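Local coordinates for protein B-agarase (Saccharophagus degradans, PDB 4BQ2) that hydrolyses agarose chains as a family 50 exo-beta-agarase, probably releasing short sugar units from the chain end, at residues D456-E461 / V518-A523. Numbering follows the deposited sequence.
Sequences DVFDPE and VPTRQA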
# COMPACT_ATOMS: atom_id res chain seq x y z
N ASP A 456 0.55 -23.38 -4.83
CA ASP A 456 -0.21 -24.63 -4.64
C ASP A 456 0.20 -25.22 -3.32
O ASP A 456 1.21 -25.90 -3.22
CB ASP A 456 0.02 -25.66 -5.76
CG ASP A 456 -0.95 -26.82 -5.65
OD1 ASP A 456 -1.28 -27.18 -4.50
OD2 ASP A 456 -1.42 -27.35 -6.70
N VAL A 457 -0.59 -24.94 -2.29
CA VAL A 457 -0.24 -25.23 -0.92
C VAL A 457 -0.37 -26.71 -0.60
O VAL A 457 -0.01 -27.13 0.50
CB VAL A 457 -1.11 -24.40 0.04
CG1 VAL A 457 -0.80 -22.92 -0.13
CG2 VAL A 457 -2.62 -24.65 -0.23
N PHE A 458 -0.90 -27.49 -1.54
CA PHE A 458 -0.95 -28.95 -1.39
C PHE A 458 0.26 -29.66 -2.03
O PHE A 458 0.47 -30.86 -1.83
CB PHE A 458 -2.29 -29.49 -1.96
CG PHE A 458 -3.48 -29.18 -1.08
CD1 PHE A 458 -3.82 -30.04 -0.02
CD2 PHE A 458 -4.25 -28.07 -1.30
CE1 PHE A 458 -4.91 -29.76 0.80
CE2 PHE A 458 -5.33 -27.79 -0.48
CZ PHE A 458 -5.66 -28.64 0.56
N ASP A 459 1.05 -28.93 -2.82
CA ASP A 459 2.31 -29.44 -3.36
C ASP A 459 3.31 -29.60 -2.20
O ASP A 459 3.54 -28.65 -1.43
CB ASP A 459 2.81 -28.47 -4.45
CG ASP A 459 4.13 -28.90 -5.08
OD1 ASP A 459 4.70 -29.95 -4.70
OD2 ASP A 459 4.63 -28.14 -5.95
N PRO A 460 3.88 -30.81 -2.03
CA PRO A 460 4.86 -30.99 -0.93
C PRO A 460 6.03 -29.97 -0.95
O PRO A 460 6.50 -29.56 0.10
CB PRO A 460 5.36 -32.43 -1.13
CG PRO A 460 4.14 -33.13 -1.74
CD PRO A 460 3.55 -32.10 -2.68
N GLU A 461 6.44 -29.55 -2.14
CA GLU A 461 7.46 -28.52 -2.31
C GLU A 461 7.08 -27.16 -1.73
O GLU A 461 7.98 -26.41 -1.32
CB GLU A 461 7.88 -28.36 -3.78
CG GLU A 461 9.05 -27.39 -4.02
CD GLU A 461 10.38 -27.89 -3.45
OE1 GLU A 461 10.46 -29.07 -3.01
OE2 GLU A 461 11.36 -27.10 -3.45
N VAL A 518 -1.79 -31.39 -10.40
CA VAL A 518 -2.28 -30.15 -9.71
C VAL A 518 -2.80 -30.55 -8.33
O VAL A 518 -4.01 -30.87 -8.14
CB VAL A 518 -3.35 -29.38 -10.53
CG1 VAL A 518 -3.68 -28.02 -9.93
CG2 VAL A 518 -2.88 -29.17 -11.96
N PRO A 519 -1.90 -30.58 -7.33
CA PRO A 519 -2.28 -31.04 -6.00
C PRO A 519 -3.52 -30.35 -5.41
O PRO A 519 -4.36 -31.03 -4.82
CB PRO A 519 -1.03 -30.73 -5.17
CG PRO A 519 0.07 -31.01 -6.15
CD PRO A 519 -0.43 -30.47 -7.47
N THR A 520 -3.64 -29.03 -5.57
CA THR A 520 -4.80 -28.30 -5.01
C THR A 520 -6.09 -28.75 -5.73
O THR A 520 -7.15 -28.87 -5.11
CB THR A 520 -4.59 -26.75 -5.08
OG1 THR A 520 -3.58 -26.32 -4.14
CG2 THR A 520 -5.86 -26.02 -4.78
N ARG A 521 -5.99 -29.02 -7.02
CA ARG A 521 -7.16 -29.53 -7.78
C ARG A 521 -7.53 -30.94 -7.31
O ARG A 521 -8.72 -31.26 -7.14
CB ARG A 521 -6.92 -29.48 -9.29
CG ARG A 521 -8.09 -29.97 -10.18
CD ARG A 521 -9.40 -29.28 -9.86
NE ARG A 521 -10.40 -29.31 -10.96
CZ ARG A 521 -11.15 -30.37 -11.29
NH1 ARG A 521 -10.99 -31.53 -10.70
NH2 ARG A 521 -12.03 -30.26 -12.27
N GLN A 522 -6.52 -31.76 -7.03
CA GLN A 522 -6.79 -33.09 -6.45
C GLN A 522 -7.50 -32.95 -5.11
O GLN A 522 -8.47 -33.69 -4.82
CB GLN A 522 -5.50 -33.90 -6.28
CG GLN A 522 -4.82 -34.24 -7.61
CD GLN A 522 -3.35 -34.54 -7.47
OE1 GLN A 522 -2.88 -34.88 -6.39
NE2 GLN A 522 -2.60 -34.41 -8.56
N ALA A 523 -7.04 -32.01 -4.28
CA ALA A 523 -7.71 -31.80 -2.99
C ALA A 523 -9.16 -31.35 -3.22
O ALA A 523 -10.06 -31.84 -2.55
CB ALA A 523 -6.96 -30.74 -2.18
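Asp456 grips the first turn of helix 519-532 through both carboxylate oxygens. Asp456 OD2 accepts from the backbone N of Thr520 at 3.0 Å, in a nearly straight bond (167°) that uses the syn lone pair, while Asp456 OD1 takes the hydroxyl hydrogen of Thr520 OG1 at a very short 2.5 Å. Threonine suits the place because one residue supplies both donors: its chi1 of -71° sets OG1 beside its own backbone N. Asp456 OD1 also accepts from Phe458 N, which meets it nearly along its C-O axis at 3.0 Å, closing an Asx turn within the type I turn Asp456-Asp459. Two backbone N-H groups and one hydroxyl thus restrict the rotation of this buried carboxylate; the Thr520 amide and the positive end of the helix dipole would tend to stabilise its negative charge.

Apolar packing adjoins this grip. The Phe458 ring receives the methyl of Ala523 over the centre of one face, Ala523 CB lying 3.6 Å from the centroid and 6° off the normal, a CH-pi contact that the small alanine lets the helix bring close. Thr520 OG1 sits at the ring edge, in its plane, 3.4 Å from Phe458 CD2. Pro519, in a first turn where no amide hydrogen is needed, packs its CB on the Phe458-Asp459 peptide link (3.6 Å to Phe458 C) and on Phe458 CB, with its CD by Asp456 OD2. Helix 565-593 touches Phe458 through Gln581 and Thr520 through Tyr578.

Asp459 caps the other helix: Glu461 N donates to Asp459 OD1 at 3.1 Å from above the carboxylate plane, while Lys442 N holds OD2. An Asx turn and an Asp N-cap thus bridge two helix starts, probably part of the catalytic module's barrel-type glycosidase domain.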